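Local coordinates for protein beta-1,4-mannanase (Cryptopygus antarcticus, PDB 4OOU) that hydrolyses internal beta-1,4-mannosidic linkages in mannans, galactomannans and glucomannans, releasing mainly short manno-oligosaccharides, at residues G50-N55 and A59-A64; P92-D95 and F99-S102. All blocks are in the same frame, centred on the assembly; numbering follows the deposited sequence.

Contact 1. Residues G50-N55 and A59-A64; sequences GSDFGN and ASNGPA
D52 and N61 bring their CA atoms to 5.6 Å where the irregular chain 50-55, part of the loop between strand 35-43 and helix 58-74 of the TIM barrel, passes the first turns of that helix. The contact is a beta-to-alpha loop folding back on its helix. N61 carries it from the helix side: CG is anti to its own carbonyl carbon (chi1 -69°), and the amide reaches the loop backbone. Its ND2 comes within 2.9 Å of S51 O, yet the angle is too poor for a hydrogen bond; a weak one goes to Q57 O. A water accepts from both S51 OG, at 2.7 Å, and N61 ND2, at 3.3 Å, and so bridges loop and helix. The D52 and N61 side chains cross at about a right angle, and the carboxylate and amide planes are turned 74° apart. The D52 oxygens are held by the backbone, OD1 by S48 N and OD2 by R47 N, while N61 OD1 accepts from S48 OG and R47 NH1. D52 thus holds the loop from within, its side chain about 6 Å from that of substrate-binding W83, and N61 joins the helix to the same two residues. With alanine in place of N61, S48 OG and R47 NH1 would probably lose their shared acceptor, and the water bridge to S51 would break. D52 OD1 rests against the amide carbon N61 CG at 3.4 Å.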
ATOM      1  N   GLY A  50       1.742  -5.451 -13.876  1.00 33.39           N
ATOM      2  CA  GLY A  50       1.665  -6.841 -13.443  1.00 35.48           C
ATOM      3  C   GLY A  50       2.750  -7.731 -14.007  1.00 38.49           C
ATOM      4  O   GLY A  50       2.873  -8.872 -13.547  1.00 43.69           O
ATOM      5  N   SER A  51       3.532  -7.221 -14.980  1.00 38.95           N
ATOM      6  CA  SER A  51       4.731  -7.912 -15.514  1.00 40.34           C
ATOM      7  C   SER A  51       6.128  -7.245 -15.267  1.00 40.74           C
ATOM      8  O   SER A  51       7.058  -7.424 -16.062  1.00 40.54           O
ATOM      9  CB  SER A  51       4.556  -8.212 -17.003  1.00 39.80           C
ATOM     10  OG  SER A  51       4.401  -7.044 -17.762  1.00 39.24           O
ATOM     11  N   ASP A  52       6.286  -6.535 -14.151  1.00 38.57           N
ATOM     12  CA  ASP A  52       7.524  -5.848 -13.847  1.00 38.65           C
ATOM     13  C   ASP A  52       8.534  -6.810 -13.298  1.00 39.43           C
ATOM     14  O   ASP A  52       9.710  -6.708 -13.607  1.00 42.75           O
ATOM     15  CB  ASP A  52       7.315  -4.775 -12.793  1.00 41.28           C
ATOM     16  CG  ASP A  52       6.771  -3.482 -13.359  1.00 41.02           C
ATOM     17  OD1 ASP A  52       7.026  -3.173 -14.540  1.00 38.05           O
ATOM     18  OD2 ASP A  52       6.090  -2.772 -12.583  1.00 41.47           O
ATOM     19  N   PHE A  53       8.061  -7.705 -12.437  1.00 39.23           N
ATOM     20  CA  PHE A  53       8.858  -8.756 -11.855  1.00 36.04           C
ATOM     21  C   PHE A  53       8.325 -10.166 -12.202  1.00 40.47           C
ATOM     22  O   PHE A  53       7.095 -10.374 -12.326  1.00 37.67           O
ATOM     23  CB  PHE A  53       8.798  -8.609 -10.359  1.00 38.26           C
ATOM     24  CG  PHE A  53       8.975  -7.208  -9.875  1.00 37.47           C
ATOM     25  CD1 PHE A  53      10.243  -6.717  -9.587  1.00 33.88           C
ATOM     26  CD2 PHE A  53       7.865  -6.392  -9.672  1.00 38.59           C
ATOM     27  CE1 PHE A  53      10.396  -5.431  -9.124  1.00 36.44           C
ATOM     28  CE2 PHE A  53       8.007  -5.099  -9.205  1.00 38.45           C
ATOM     29  CZ  PHE A  53       9.277  -4.618  -8.925  1.00 38.52           C
ATOM     30  N   GLY A  54       9.249 -11.128 -12.307  1.00 37.66           N
ATOM     31  CA  GLY A  54       8.924 -12.510 -12.678  1.00 39.27           C
ATOM     32  C   GLY A  54       9.136 -12.760 -14.161  1.00 39.35           C
ATOM     33  O   GLY A  54       9.151 -11.790 -14.957  1.00 39.46           O
ATOM     34  N   ASN A  55       9.293 -14.044 -14.535  1.00 38.54           N
ATOM     35  CA  ASN A  55       9.388 -14.483 -15.951  1.00 36.75           C
ATOM     36  C   ASN A  55      10.375 -13.632 -16.734  1.00 39.94           C
ATOM     37  O   ASN A  55      10.101 -13.155 -17.837  1.00 44.78           O
ATOM     38  CB  ASN A  55       8.013 -14.487 -16.633  1.00 39.02           C
ATOM     39  CG  ASN A  55       7.076 -15.561 -16.073  1.00 40.51           C
ATOM     40  OD1 ASN A  55       7.504 -16.480 -15.369  1.00 40.80           O
ATOM     41  ND2 ASN A  55       5.788 -15.460 -16.409  1.00 39.20           N
ATOM     42  N   ALA A  59      14.435  -7.571 -16.502  1.00 38.07           N
ATOM     43  CA  ALA A  59      15.534  -7.089 -17.376  1.00 38.87           C
ATOM     44  C   ALA A  59      15.078  -5.948 -18.283  1.00 38.95           C
ATOM     45  O   ALA A  59      15.867  -5.098 -18.668  1.00 41.38           O
ATOM     46  CB  ALA A  59      16.125  -8.220 -18.214  1.00 36.08           C
ATOM     47  N   SER A  60      13.795  -5.920 -18.602  1.00 40.29           N
ATOM     48  CA  SER A  60      13.264  -4.896 -19.487  1.00 42.20           C
ATOM     49  C   SER A  60      12.786  -3.707 -18.686  1.00 42.36           C
ATOM     50  O   SER A  60      13.068  -2.538 -18.980  1.00 41.61           O
ATOM     51  CB  SER A  60      12.080  -5.474 -20.238  1.00 44.69           C
ATOM     52  OG  SER A  60      11.349  -4.415 -20.803  1.00 50.00           O
ATOM     53  N   ASN A  61      12.050  -4.034 -17.640  1.00 42.57           N
ATOM     54  CA  ASN A  61      11.384  -3.043 -16.799  1.00 41.31           C
ATOM     55  C   ASN A  61      12.311  -2.310 -15.794  1.00 40.72           C
ATOM     56  O   ASN A  61      12.202  -1.098 -15.629  1.00 41.95           O
ATOM     57  CB  ASN A  61      10.178  -3.736 -16.106  1.00 38.32           C
ATOM     58  CG  ASN A  61       9.069  -4.090 -17.094  1.00 33.38           C
ATOM     59  OD1 ASN A  61       8.575  -3.227 -17.776  1.00 29.88           O
ATOM     60  ND2 ASN A  61       8.702  -5.349 -17.183  1.00 32.93           N
ATOM     61  N   GLY A  62      13.221  -3.050 -15.157  1.00 41.78           N
ATOM     62  CA  GLY A  62      14.134  -2.537 -14.114  1.00 41.32           C
ATOM     63  C   GLY A  62      14.897  -1.241 -14.340  1.00 39.42           C
ATOM     64  O   GLY A  62      14.948  -0.386 -13.472  1.00 39.47           O
ATOM     65  N   PRO A  63      15.526  -1.082 -15.502  1.00 41.43           N
ATOM     66  CA  PRO A  63      16.227   0.195 -15.722  1.00 40.98           C
ATOM     67  C   PRO A  63      15.340   1.439 -15.625  1.00 41.36           C
ATOM     68  O   PRO A  63      15.795   2.461 -15.127  1.00 43.99           O
ATOM     69  CB  PRO A  63      16.784   0.049 -17.134  1.00 39.46           C
ATOM     70  CG  PRO A  63      16.921  -1.431 -17.320  1.00 39.32           C
ATOM     71  CD  PRO A  63      15.766  -2.045 -16.591  1.00 40.66           C
ATOM     72  N   ALA A  64      14.095   1.361 -16.086  1.00 41.76           N
ATOM     73  CA  ALA A  64      13.208   2.518 -15.994  1.00 45.66           C
ATOM     74  C   ALA A  64      12.867   2.789 -14.541  1.00 46.06           C
ATOM     75  O   ALA A  64      12.767   3.936 -14.125  1.00 49.25           O
ATOM     76  CB  ALA A  64      11.923   2.330 -16.801  1.00 45.34           C
TER
HETATM   77  O   HOH W   1       6.693  -7.000 -19.189  1.00 31.72           O

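Contact 2. Residues P92-D95 and F99-S102; sequences PAFD and FVTS
Strands 93-94 and 100-102 form a short antiparallel beta hairpin interrupted by a classic beta bulge, in which T101 and S102 both lie opposite A93. A93 accepts from T101 N through its O (2.8 Å) and donates through its N to S102 O (2.8 Å), the latter donor standing above the carbonyl plane. Nearer the turn, D95 N meets F99 O at 2.8 Å, almost in line with the C=O bond. The D95 carboxylate closes the turn: with CG between the backbone N and the carbonyl carbon (chi1 68°), OD1 accepts from F99 N at 3.1 Å, well above the carboxylate plane, and takes a weak bond from H97 N. On the side of the hairpin shared by F94 and V100, the methyl V100 CG2 sits over a face of the F94 ring in a CH-pi contact, 3.8 Å from the centroid, and also touches P92 CG. T101 OG1 and S102 OG share a hydrogen bond of 3.0 Å beside A93 CB. Helix 149-167 borders the hairpin, with S154 and N158 bonding the backbone of V100, Y155 touching P92, and F99 packing on substrate-binding S150 and K151; F94 lies against helix 140-145.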
ATOM      1  N   PRO A  92       1.318 -14.750  -8.839  1.00 37.82           N
ATOM      2  CA  PRO A  92       2.099 -15.944  -8.601  1.00 39.78           C
ATOM      3  C   PRO A  92       1.746 -17.001  -9.659  1.00 41.78           C
ATOM      4  O   PRO A  92       0.750 -16.836 -10.370  1.00 42.83           O
ATOM      5  CB  PRO A  92       1.612 -16.413  -7.229  1.00 40.30           C
ATOM      6  CG  PRO A  92       0.220 -15.900  -7.126  1.00 39.58           C
ATOM      7  CD  PRO A  92       0.270 -14.571  -7.821  1.00 37.55           C
ATOM      8  N   ALA A  93       2.516 -18.090  -9.745  1.00 42.30           N
ATOM      9  CA  ALA A  93       2.224 -19.140 -10.738  1.00 42.39           C
ATOM     10  C   ALA A  93       1.192 -20.156 -10.211  1.00 42.29           C
ATOM     11  O   ALA A  93       1.346 -20.680  -9.095  1.00 33.23           O
ATOM     12  CB  ALA A  93       3.505 -19.845 -11.178  1.00 42.94           C
ATOM     13  N   PHE A  94       0.154 -20.400 -11.033  1.00 42.61           N
ATOM     14  CA  PHE A  94      -0.933 -21.353 -10.734  1.00 41.48           C
ATOM     15  C   PHE A  94      -0.887 -22.584 -11.626  1.00 42.77           C
ATOM     16  O   PHE A  94      -0.667 -22.482 -12.829  1.00 36.69           O
ATOM     17  CB  PHE A  94      -2.313 -20.705 -10.951  1.00 41.64           C
ATOM     18  CG  PHE A  94      -2.667 -19.643  -9.937  1.00 41.39           C
ATOM     19  CD1 PHE A  94      -2.418 -18.309 -10.199  1.00 37.90           C
ATOM     20  CD2 PHE A  94      -3.247 -19.988  -8.715  1.00 40.78           C
ATOM     21  CE1 PHE A  94      -2.725 -17.353  -9.272  1.00 36.65           C
ATOM     22  CE2 PHE A  94      -3.568 -19.020  -7.787  1.00 37.57           C
ATOM     23  CZ  PHE A  94      -3.309 -17.708  -8.067  1.00 37.42           C
ATOM     24  N   ASP A  95      -1.141 -23.754 -11.040  1.00 48.81           N
ATOM     25  CA  ASP A  95      -1.364 -24.978 -11.842  1.00 47.77           C
ATOM     26  C   ASP A  95      -2.779 -24.986 -12.421  1.00 44.34           C
ATOM     27  O   ASP A  95      -3.578 -24.116 -12.110  1.00 47.58           O
ATOM     28  CB  ASP A  95      -1.129 -26.238 -10.998  1.00 46.12           C
ATOM     29  CG  ASP A  95      -2.169 -26.424  -9.911  1.00 43.53           C
ATOM     30  OD1 ASP A  95      -3.366 -26.101 -10.091  1.00 40.87           O
ATOM     31  OD2 ASP A  95      -1.771 -26.939  -8.872  1.00 42.77           O
ATOM     32  N   PHE A  99      -4.082 -23.913  -7.960  1.00 48.25           N
ATOM     33  CA  PHE A  99      -3.261 -23.938  -6.769  1.00 44.08           C
ATOM     34  C   PHE A  99      -1.949 -23.294  -7.158  1.00 45.54           C
ATOM     35  O   PHE A  99      -1.494 -23.440  -8.295  1.00 46.05           O
ATOM     36  CB  PHE A  99      -3.033 -25.378  -6.277  1.00 43.97           C
ATOM     37  CG  PHE A  99      -4.212 -25.973  -5.549  1.00 42.25           C
ATOM     38  CD1 PHE A  99      -5.334 -26.404  -6.247  1.00 45.30           C
ATOM     39  CD2 PHE A  99      -4.216 -26.075  -4.164  1.00 44.03           C
ATOM     40  CE1 PHE A  99      -6.438 -26.922  -5.575  1.00 44.92           C
ATOM     41  CE2 PHE A  99      -5.312 -26.595  -3.481  1.00 43.78           C
ATOM     42  CZ  PHE A  99      -6.421 -27.028  -4.188  1.00 44.65           C
ATOM     43  N   VAL A 100      -1.347 -22.557  -6.230  1.00 48.94           N
ATOM     44  CA  VAL A 100      -0.088 -21.859  -6.531  1.00 50.67           C
ATOM     45  C   VAL A 100       1.049 -22.857  -6.471  1.00 42.36           C
ATOM     46  O   VAL A 100       1.206 -23.557  -5.476  1.00 38.61           O
ATOM     47  CB  VAL A 100       0.157 -20.645  -5.586  1.00 53.50           C
ATOM     48  CG1 VAL A 100       1.627 -20.249  -5.535  1.00 53.81           C
ATOM     49  CG2 VAL A 100      -0.671 -19.450  -6.051  1.00 56.79           C
ATOM     50  N   THR A 101       1.817 -22.938  -7.548  1.00 42.51           N
ATOM     51  CA  THR A 101       3.012 -23.813  -7.583  1.00 44.60           C
ATOM     52  C   THR A 101       4.225 -23.066  -7.116  1.00 44.01           C
ATOM     53  O   THR A 101       5.128 -23.650  -6.527  1.00 50.62           O
ATOM     54  CB  THR A 101       3.345 -24.353  -8.999  1.00 44.70           C
ATOM     55  OG1 THR A 101       3.698 -23.279  -9.891  1.00 41.07           O
ATOM     56  CG2 THR A 101       2.182 -25.101  -9.575  1.00 47.65           C
ATOM     57  N   SER A 102       4.261 -21.776  -7.427  1.00 42.99           N
ATOM     58  CA  SER A 102       5.433 -20.967  -7.159  1.00 40.43           C
ATOM     59  C   SER A 102       5.236 -19.470  -7.419  1.00 40.95           C
ATOM     60  O   SER A 102       4.135 -18.934  -7.666  1.00 39.01           O
ATOM     61  CB  SER A 102       6.615 -21.498  -7.977  1.00 39.95           C
ATOM     62  OG  SER A 102       6.203 -21.827  -9.278  1.00 40.41           O
TER

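Overall arrangement
The two contacts follow each other along the chain, on either side of strand 79-86, with centres 19 Å apart and nearest atoms about 7 Å apart, so they do not touch. Contact 1 is small and largely buried, joining a barrel loop to its following helix by polar side chains and a bridging water. Contact 2 is larger, farther from the centre of the chain and only partly buried; main-chain hydrogen bonds and an apolar cluster hold two strands of a separate little sheet. Their surroundings differ too: 50-55 leans on helix 109-122 through F53, whereas 92-95 and 99-102 lie against helices 140-145 and 149-167. Each is near substrate-binding residues.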